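Local coordinates for protein acetylene hydratase (Pelobacter acetylenicus, PDB 2E7Z) that catalyses the non-redox hydration of acetylene to acetaldehyde at a tungsten centre carried by two molybdopterin guanine dinucleotides, next to a [4Fe-4S] cluster, at residues E604-Q609 with R619-D624; R675-Q680 with M692-A697. All blocks are in the same frame, centred on the assembly; numbering follows the deposited sequence. Where two conformers were deposited one is given.

Contact 1: residues E604-Q609 with R619-D624; sequences EDSNFQ and RDAEPD. With MGD (2-amino-5,6-dimercapto-7-methyl-3,7,8a,9-tetrahydro-8-oxa-1,3,9,10-tetraaza-anthracen-4-one guanosine dinucleotide), chain F.
The pterin-binding loop that follows strand 596-600 packs S606 and E604 against A621 and E622, in the segment carrying helix 617-621. CB of S606 rests on CB of A621 at 3.7 Å, small groups that let the backbones come close. OG of S606 lies between its own backbone N and carbonyl carbon (chi1 51°), which brings it within 3.7 Å of CB of E622. The side chains of E604 and E622 cross at about a right angle: OE1 of E604 touches the methylene CG of E622, and the two carboxylates stay apart. Direct hydrogen bonds are absent, and water joins the segments instead. One water, held by OG of S606 and ND2 of N607, donates to the carbonyl O of E622 at 3.0 Å; another donates to OE2 of E604 and to O of D624. In this molybdopterin dinucleotide-binding domain, a type I turn from E604 to N607 directs backbone groups at the pterin of one cofactor. O of E604 and O of N607 face its N19 and N18 as hydrogen-bond acceptors, though modelled so close that the lengths are doubtful, while N of Q609 donates to O17 at 2.7 Å. The N607 amide braces the turn: ND2 gives a nearly straight bond (171°) to the anti lone pair of E604 OE1, 2.9 Å away. Salt bridges to R670 and R675 probably keep E604 ionised.

Contact 2: residues R675-Q680 with M692-A697; sequences RWCPEQ and MLHNDA. With MGD (2-amino-5,6-dimercapto-7-methyl-3,7,8a,9-tetrahydro-8-oxa-1,3,9,10-tetraaza-anthracen-4-one guanosine dinucleotide), chain E.
H694, the last residue of helix 691-694, sets its side chain against the loop 675-680, touching R675 with its CB and C677 with its ring. Both stretches belong to the molybdopterin dinucleotide-binding domain, the loop following strand 668-671. With CG of H694 anti to the carbonyl carbon (chi1 -50°), the imidazole reaches the thiol of C677. SG approaches CD2 at 3.7 Å and sits 4.5 Å from the ring centroid, 59° off the normal, an oblique sulfur-aromatic contact. Cysteine suits this buried place because its sulfur is compact and polarisable. One face of the imidazole is covered by CB of the preceding L693, and ND1 bonds to the carbonyl of K655, which helps fix the ring's rotation. Histidine thus offers carbon to the sulfur and a nitrogen to the strand. Nearer the backbone, CB of H694 lies against the carbonyl O of R675 at 3.6 Å, a buried oxygen with no hydrogen-bond partner. A separate water links the two backbones, accepting from N of R675 and donating to O of H694, and leaves that oxygen unserved. The R675 chain bends at chi2 (-80°) and leads away to E604 and the carbonyl of E622. Beyond N695, D696 turns to the second cofactor: OD2 accepts from both N18 and N19 of its pterin, and OD1 takes a bond from H673. Aspartate suits the place because one oxygen can take both donors while the other is held. At the other end, a water in the plane of the H694 ring joins its NE2, 2.9 Å away, to NE2 of Q680.

Overall arrangement
Contact 1 closes before contact 2 opens along the chain, and their centres lie about 13 Å apart on the same side of the molecule. All four segments fall within the dinucleotide-binding domain. The loop of contact 1 leaves strand 596-600 and that of contact 2 follows strand 668-671, parallel neighbours among six strands consistent with the double-psi beta-barrel of this family. Two salt bridges join the contacts directly: R675 NH2 with E604 OE1 (2.7 Å), and R619 NH1 with E679 OE2 (2.7 Å). Contact 1 receives the pterin of one cofactor and contact 2 that of the other, so the domain helps hold both ligands of the tungsten, and the salt bridges tie segment 675-680 to both segments of contact 1.

Contact 1: residues E604-Q609 with R619-D624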
loop_
_atom_site.group_PDB
_atom_site.type_symbol
_atom_site.label_atom_id
_atom_site.label_comp_id
_atom_site.label_asym_id
_atom_site.label_seq_id
_atom_site.Cartn_x
_atom_site.Cartn_y
_atom_site.Cartn_z
ATOM N N GLU A 604 0.106 -14.764 0.017
ATOM C CA GLU A 604 -0.410 -16.130 -0.067
ATOM C C GLU A 604 -1.728 -16.125 -0.804
ATOM O O GLU A 604 -2.544 -15.194 -0.643
ATOM C CB GLU A 604 -0.548 -16.743 1.323
ATOM C CG GLU A 604 0.837 -16.974 1.944
ATOM C CD GLU A 604 0.819 -17.399 3.391
ATOM O OE1 GLU A 604 -0.234 -17.317 4.046
ATOM O OE2 GLU A 604 1.895 -17.804 3.882
ATOM N N ASP A 605 -1.902 -17.146 -1.645
ATOM C CA ASP A 605 -3.058 -17.250 -2.527
ATOM C C ASP A 605 -4.394 -17.031 -1.830
ATOM O O ASP A 605 -5.266 -16.338 -2.377
ATOM C CB ASP A 605 -3.069 -18.628 -3.187
ATOM C CG ASP A 605 -1.992 -18.786 -4.270
ATOM O OD1 ASP A 605 -1.230 -17.839 -4.573
ATOM O OD2 ASP A 605 -1.918 -19.903 -4.831
ATOM N N SER A 606 -4.538 -17.593 -0.626
ATOM C CA SER A 606 -5.838 -17.701 0.043
ATOM C C SER A 606 -6.174 -16.581 1.022
ATOM O O SER A 606 -7.287 -16.553 1.560
ATOM C CB SER A 606 -5.953 -19.044 0.778
ATOM O OG SER A 606 -4.822 -19.259 1.623
ATOM N N ASN A 607 -5.237 -15.661 1.261
ATOM C CA ASN A 607 -5.494 -14.558 2.196
ATOM C C ASN A 607 -5.047 -13.249 1.605
ATOM O O ASN A 607 -4.267 -13.228 0.656
ATOM C CB ASN A 607 -4.871 -14.824 3.581
ATOM C CG ASN A 607 -3.390 -15.144 3.515
ATOM O OD1 ASN A 607 -2.583 -14.293 3.136
ATOM N ND2 ASN A 607 -3.027 -16.395 3.877
ATOM N N PHE A 608 -5.571 -12.153 2.148
ATOM C CA PHE A 608 -5.143 -10.836 1.698
ATOM C C PHE A 608 -4.697 -10.091 2.937
ATOM O O PHE A 608 -5.515 -9.805 3.791
ATOM C CB PHE A 608 -6.268 -10.065 0.969
ATOM C CG PHE A 608 -5.931 -8.620 0.706
ATOM C CD1 PHE A 608 -4.912 -8.264 -0.181
ATOM C CD2 PHE A 608 -6.621 -7.608 1.373
ATOM C CE1 PHE A 608 -4.596 -6.913 -0.419
ATOM C CE2 PHE A 608 -6.303 -6.256 1.145
ATOM C CZ PHE A 608 -5.286 -5.922 0.257
ATOM N N GLN A 609 -3.403 -9.798 3.054
ATOM C CA GLN A 609 -2.902 -9.111 4.244
ATOM C C GLN A 609 -3.337 -9.882 5.476
ATOM O O GLN A 609 -3.090 -11.077 5.506
ATOM C CB GLN A 609 -3.336 -7.631 4.269
ATOM C CG GLN A 609 -2.972 -6.895 2.971
ATOM C CD GLN A 609 -1.478 -6.633 2.826
ATOM O OE1 GLN A 609 -0.728 -6.637 3.796
ATOM N NE2 GLN A 609 -1.052 -6.369 1.607
ATOM N N ARG A 619 -9.066 -20.225 4.885
ATOM C CA ARG A 619 -8.120 -20.537 5.977
ATOM C C ARG A 619 -7.550 -21.940 5.834
ATOM O O ARG A 619 -6.365 -22.161 6.084
ATOM C CB ARG A 619 -8.779 -20.373 7.342
ATOM C CG ARG A 619 -7.907 -20.775 8.541
ATOM C CD ARG A 619 -6.621 -19.924 8.719
ATOM N NE ARG A 619 -5.875 -20.443 9.868
ATOM C CZ ARG A 619 -6.199 -20.223 11.145
ATOM N NH1 ARG A 619 -7.246 -19.457 11.464
ATOM N NH2 ARG A 619 -5.465 -20.767 12.110
ATOM N N ASP A 620 -8.389 -22.868 5.397
ATOM C CA ASP A 620 -7.970 -24.271 5.244
ATOM C C ASP A 620 -6.886 -24.477 4.185
ATOM O O ASP A 620 -6.117 -25.441 4.273
ATOM C CB ASP A 620 -9.180 -25.150 4.915
ATOM C CG ASP A 620 -10.058 -25.428 6.122
ATOM O OD1 ASP A 620 -9.660 -25.097 7.258
ATOM O OD2 ASP A 620 -11.153 -26.022 5.938
ATOM N N ALA A 621 -6.834 -23.596 3.182
ATOM C CA ALA A 621 -5.849 -23.675 2.091
ATOM C C ALA A 621 -4.407 -23.400 2.524
ATOM O O ALA A 621 -3.453 -23.907 1.913
ATOM C CB ALA A 621 -6.248 -22.752 0.937
ATOM N N GLU A 622 -4.252 -22.552 3.542
ATOM C CA GLU A 622 -2.950 -22.328 4.173
ATOM C C GLU A 622 -3.234 -22.004 5.646
ATOM O O GLU A 622 -3.313 -20.820 6.018
ATOM C CB GLU A 622 -2.209 -21.193 3.471
ATOM C CG GLU A 622 -0.716 -21.120 3.799
ATOM C CD GLU A 622 0.077 -22.257 3.175
ATOM O OE1 GLU A 622 0.344 -22.196 1.955
ATOM O OE2 GLU A 622 0.437 -23.205 3.910
ATOM N N PRO A 623 -3.442 -23.033 6.501
ATOM C CA PRO A 623 -4.028 -22.765 7.827
ATOM C C PRO A 623 -3.095 -22.304 8.956
ATOM O O PRO A 623 -3.581 -21.772 9.963
ATOM C CB PRO A 623 -4.684 -24.104 8.200
ATOM C CG PRO A 623 -3.912 -25.126 7.468
ATOM C CD PRO A 623 -3.227 -24.481 6.285
ATOM N N ASP A 624 -1.794 -22.536 8.808
ATOM C CA ASP A 624 -0.822 -22.141 9.825
ATOM C C ASP A 624 0.069 -20.996 9.354
ATOM O O ASP A 624 0.214 -20.762 8.152
ATOM C CB ASP A 624 0.048 -23.338 10.221
ATOM C CG ASP A 624 -0.745 -24.438 10.887
ATOM O OD1 ASP A 624 -1.522 -24.132 11.817
ATOM O OD2 ASP A 624 -0.591 -25.604 10.479
HETATM P PB MGD F . 5.116 -10.918 -2.209
HETATM O O1B MGD F . 4.236 -12.062 -2.639
HETATM O O2B MGD F . 5.145 -10.546 -0.754
HETATM O O3B MGD F . 4.727 -9.582 -3.015
HETATM O O3A MGD F . 2.900 -8.607 -4.393
HETATM P PA MGD F . 4.286 -9.392 -4.547
HETATM O O1A MGD F . 5.297 -8.425 -5.109
HETATM O O2A MGD F . 4.007 -10.681 -5.297
HETATM O "O5'" MGD F . 6.623 -11.239 -2.680
HETATM C "C5'" MGD F . 6.793 -11.598 -4.039
HETATM C "C4'" MGD F . 8.269 -11.793 -4.329
HETATM O "O4'" MGD F . 9.006 -10.639 -3.909
HETATM C "C3'" MGD F . 8.831 -12.990 -3.566
HETATM O "O3'" MGD F . 9.145 -14.028 -4.495
HETATM C "C2'" MGD F . 10.074 -12.463 -2.885
HETATM O "O2'" MGD F . 11.215 -13.310 -3.009
HETATM C "C1'" MGD F . 10.294 -11.147 -3.620
HETATM N N9 MGD F . 11.141 -10.192 -2.878
HETATM C C8 MGD F . 11.205 -9.996 -1.548
HETATM N N7 MGD F . 12.097 -9.026 -1.221
HETATM C C5 MGD F . 12.644 -8.608 -2.388
HETATM C C6 MGD F . 13.656 -7.613 -2.803
HETATM O O6 MGD F . 14.275 -6.939 -1.952
HETATM N N1 MGD F . 13.902 -7.476 -4.115
HETATM C C2 MGD F . 13.272 -8.198 -5.064
HETATM N N2 MGD F . 13.576 -7.982 -6.367
HETATM N N3 MGD F . 12.327 -9.129 -4.753
HETATM C C4 MGD F . 11.995 -9.362 -3.470
HETATM C C10 MGD F . 2.628 -7.597 -3.423
HETATM C C11 MGD F . 1.140 -7.319 -3.620
HETATM O O11 MGD F . 0.422 -8.563 -3.585
HETATM C C12 MGD F . 0.570 -6.340 -2.614
HETATM S S12 MGD F . 1.509 -5.049 -2.044
HETATM C C13 MGD F . -0.686 -6.467 -2.154
HETATM S S13 MGD F . -1.428 -5.298 -1.161
HETATM C C14 MGD F . -1.499 -7.681 -2.466
HETATM N N15 MGD F . -1.456 -8.622 -1.354
HETATM C C16 MGD F . -1.910 -9.875 -1.577
HETATM C C17 MGD F . -2.297 -10.808 -0.498
HETATM O O17 MGD F . -2.209 -10.475 0.707
HETATM N N18 MGD F . -2.732 -12.031 -0.852
HETATM C C19 MGD F . -2.819 -12.435 -2.138
HETATM N N19 MGD F . -3.278 -13.677 -2.398
HETATM N N20 MGD F . -2.473 -11.637 -3.181
HETATM C C21 MGD F . -2.022 -10.386 -2.958
HETATM N N22 MGD F . -1.670 -9.597 -3.988
HETATM C C23 MGD F . -0.977 -8.348 -3.747
HETATM O O HOH W 1 1.769 -18.509 6.419
HETATM O O HOH W 2 -4.688 -18.761 4.250
#

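Contact 2: residues R675-Q680 with M692-A697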
loop_
_atom_site.group_PDB
_atom_site.type_symbol
_atom_site.label_atom_id
_atom_site.label_comp_id
_atom_site.label_asym_id
_atom_site.label_seq_id
_atom_site.Cartn_x
_atom_site.Cartn_y
_atom_site.Cartn_z
ATOM N N ARG A 675 -0.480 -12.735 9.742
ATOM C CA ARG A 675 -0.995 -13.963 10.330
ATOM C C ARG A 675 -1.509 -13.782 11.755
ATOM O O ARG A 675 -0.808 -13.252 12.613
ATOM C CB ARG A 675 0.093 -15.043 10.289
ATOM C CG ARG A 675 0.251 -15.639 8.927
ATOM C CD ARG A 675 -0.886 -16.664 8.778
ATOM N NE ARG A 675 -0.933 -17.225 7.469
ATOM C CZ ARG A 675 -1.702 -18.245 7.116
ATOM N NH1 ARG A 675 -2.490 -18.854 8.003
ATOM N NH2 ARG A 675 -1.648 -18.658 5.872
ATOM N N TRP A 676 -2.749 -14.206 11.978
ATOM C CA TRP A 676 -3.290 -14.305 13.318
ATOM C C TRP A 676 -4.355 -15.401 13.289
ATOM O O TRP A 676 -4.589 -15.983 12.236
ATOM C CB TRP A 676 -3.839 -12.964 13.832
ATOM C CG TRP A 676 -4.998 -12.389 13.042
ATOM C CD1 TRP A 676 -4.969 -11.884 11.765
ATOM C CD2 TRP A 676 -6.339 -12.227 13.510
ATOM N NE1 TRP A 676 -6.213 -11.408 11.413
ATOM C CE2 TRP A 676 -7.082 -11.633 12.454
ATOM C CE3 TRP A 676 -7.003 -12.563 14.713
ATOM C CZ2 TRP A 676 -8.445 -11.340 12.567
ATOM C CZ3 TRP A 676 -8.365 -12.260 14.836
ATOM C CH2 TRP A 676 -9.079 -11.670 13.757
ATOM N N CYS A 677 -5.004 -15.644 14.420
ATOM C CA CYS A 677 -5.801 -16.857 14.627
ATOM C C CYS A 677 -7.189 -16.483 15.159
ATOM O O CYS A 677 -7.413 -16.520 16.368
ATOM C CB CYS A 677 -5.073 -17.749 15.641
ATOM S SG CYS A 677 -3.261 -17.954 15.332
ATOM N N PRO A 678 -8.123 -16.116 14.261
ATOM C CA PRO A 678 -9.460 -15.657 14.649
ATOM C C PRO A 678 -10.294 -16.659 15.429
ATOM O O PRO A 678 -11.277 -16.272 16.055
ATOM C CB PRO A 678 -10.125 -15.331 13.303
ATOM C CG PRO A 678 -8.992 -15.058 12.377
ATOM C CD PRO A 678 -7.924 -16.026 12.805
ATOM N N GLU A 679 -9.895 -17.932 15.391
ATOM C CA GLU A 679 -10.576 -18.988 16.133
ATOM C C GLU A 679 -10.274 -18.896 17.624
ATOM O O GLU A 679 -10.996 -19.439 18.440
ATOM C CB GLU A 679 -10.186 -20.367 15.577
ATOM C CG GLU A 679 -8.730 -20.773 15.859
ATOM C CD GLU A 679 -7.734 -20.364 14.780
ATOM O OE1 GLU A 679 -6.656 -20.987 14.689
ATOM O OE2 GLU A 679 -8.004 -19.407 14.027
ATOM N N GLN A 680 -9.224 -18.170 18.000
ATOM C CA GLN A 680 -8.828 -18.089 19.410
ATOM C C GLN A 680 -9.648 -17.055 20.151
ATOM O O GLN A 680 -10.233 -16.163 19.520
ATOM C CB GLN A 680 -7.349 -17.735 19.539
ATOM C CG GLN A 680 -6.403 -18.788 18.983
ATOM C CD GLN A 680 -4.966 -18.386 19.115
ATOM O OE1 GLN A 680 -4.652 -17.332 19.664
ATOM N NE2 GLN A 680 -4.080 -19.205 18.606
ATOM N N MET A 692 0.337 -11.084 18.552
ATOM C CA MET A 692 1.628 -10.813 19.197
ATOM C C MET A 692 2.610 -11.961 19.043
ATOM O O MET A 692 3.783 -11.806 19.365
ATOM C CB MET A 692 1.437 -10.473 20.687
ATOM C CG MET A 692 0.454 -9.287 20.983
ATOM S SD MET A 692 0.858 -7.711 20.191
ATOM C CE MET A 692 2.364 -7.278 21.099
ATOM N N LEU A 693 2.128 -13.090 18.535
ATOM C CA LEU A 693 2.940 -14.300 18.352
ATOM C C LEU A 693 3.303 -14.555 16.892
ATOM O O LEU A 693 4.348 -15.124 16.610
ATOM C CB LEU A 693 2.200 -15.526 18.911
ATOM C CG LEU A 693 2.142 -15.639 20.436
ATOM C CD1 LEU A 693 1.284 -16.844 20.820
ATOM C CD2 LEU A 693 3.544 -15.749 21.045
ATOM N N HIS A 694 2.448 -14.155 15.955
ATOM C CA HIS A 694 2.628 -14.604 14.569
ATOM C C HIS A 694 2.745 -13.514 13.502
ATOM O O HIS A 694 2.917 -13.884 12.331
ATOM C CB HIS A 694 1.510 -15.581 14.156
ATOM C CG HIS A 694 1.304 -16.690 15.123
ATOM N ND1 HIS A 694 2.248 -17.672 15.344
ATOM C CD2 HIS A 694 0.250 -16.990 15.916
ATOM C CE1 HIS A 694 1.788 -18.522 16.245
ATOM N NE2 HIS A 694 0.573 -18.141 16.602
ATOM N N ASN A 695 2.669 -12.222 13.869
ATOM C CA ASN A 695 2.739 -11.187 12.855
ATOM C C ASN A 695 4.156 -10.689 12.679
ATOM O O ASN A 695 4.893 -10.520 13.671
ATOM C CB ASN A 695 1.844 -9.992 13.210
ATOM C CG ASN A 695 1.685 -9.047 12.055
ATOM O OD1 ASN A 695 1.912 -7.811 12.171
ATOM N ND2 ASN A 695 1.330 -9.589 10.928
ATOM N N ASP A 696 4.519 -10.392 11.425
ATOM C CA ASP A 696 5.861 -9.893 11.112
ATOM C C ASP A 696 6.229 -8.594 11.841
ATOM O O ASP A 696 7.391 -8.371 12.161
ATOM C CB ASP A 696 6.092 -9.744 9.597
ATOM C CG ASP A 696 5.155 -8.749 8.930
ATOM O OD1 ASP A 696 3.981 -8.649 9.356
ATOM O OD2 ASP A 696 5.588 -8.077 7.972
ATOM N N ALA A 697 5.244 -7.739 12.111
ATOM C CA ALA A 697 5.571 -6.442 12.725
ATOM C C ALA A 697 6.164 -6.591 14.120
ATOM O O ALA A 697 6.760 -5.645 14.649
ATOM C CB ALA A 697 4.363 -5.530 12.716
HETATM P PB MGD E . -4.891 -5.159 7.017
HETATM O O1B MGD E . -3.826 -4.594 7.925
HETATM O O2B MGD E . -5.068 -6.629 6.906
HETATM O O3B MGD E . -4.710 -4.637 5.511
HETATM O O3A MGD E . -3.103 -2.863 4.750
HETATM P PA MGD E . -4.683 -3.158 4.885
HETATM O O1A MGD E . -5.343 -3.297 3.546
HETATM O O2A MGD E . -5.193 -2.149 5.870
HETATM O "O5'" MGD E . -6.276 -4.492 7.503
HETATM C "C5'" MGD E . -7.386 -4.487 6.621
HETATM C "C4'" MGD E . -8.622 -4.565 7.496
HETATM O "O4'" MGD E . -9.749 -4.253 6.663
HETATM C "C3'" MGD E . -8.922 -5.968 8.011
HETATM O "O3'" MGD E . -9.017 -5.926 9.445
HETATM C "C2'" MGD E . -10.254 -6.398 7.359
HETATM O "O2'" MGD E . -11.128 -7.211 8.167
HETATM C "C1'" MGD E . -10.877 -5.058 7.078
HETATM N N9 MGD E . -11.807 -4.993 5.941
HETATM C C8 MGD E . -11.697 -5.620 4.743
HETATM N N7 MGD E . -12.682 -5.241 3.913
HETATM C C5 MGD E . -13.396 -4.297 4.565
HETATM C C6 MGD E . -14.558 -3.471 4.286
HETATM O O6 MGD E . -15.144 -3.527 3.184
HETATM N N1 MGD E . -14.932 -2.623 5.259
HETATM C C2 MGD E . -14.390 -2.556 6.470
HETATM N N2 MGD E . -14.875 -1.647 7.364
HETATM N N3 MGD E . -13.329 -3.289 6.797
HETATM C C4 MGD E . -12.818 -4.141 5.886
HETATM C C10 MGD E . -2.438 -3.326 3.574
HETATM C C11 MGD E . -1.101 -2.618 3.524
HETATM O O11 MGD E . -0.355 -3.127 4.628
HETATM C C12 MGD E . -0.405 -2.913 2.217
HETATM S S12 MGD E . -1.256 -2.619 0.763
HETATM C C13 MGD E . 0.869 -3.338 2.194
HETATM S S13 MGD E . 1.644 -3.801 0.750
HETATM C C14 MGD E . 1.707 -3.463 3.429
HETATM N N15 MGD E . 1.973 -4.851 3.775
HETATM C C16 MGD E . 2.636 -5.008 4.956
HETATM C C17 MGD E . 3.583 -6.097 5.235
HETATM O O17 MGD E . 3.841 -6.953 4.361
HETATM N N18 MGD E . 4.163 -6.126 6.452
HETATM C C19 MGD E . 3.915 -5.207 7.419
HETATM N N19 MGD E . 4.522 -5.297 8.621
HETATM N N20 MGD E . 3.044 -4.207 7.235
HETATM C C21 MGD E . 2.414 -4.060 6.063
HETATM N N22 MGD E . 1.574 -3.037 5.889
HETATM C C23 MGD E . 1.013 -2.732 4.590
HETATM O O HOH W 3 2.502 -12.815 9.866
HETATM O O HOH W 4 -1.149 -18.911 18.823
#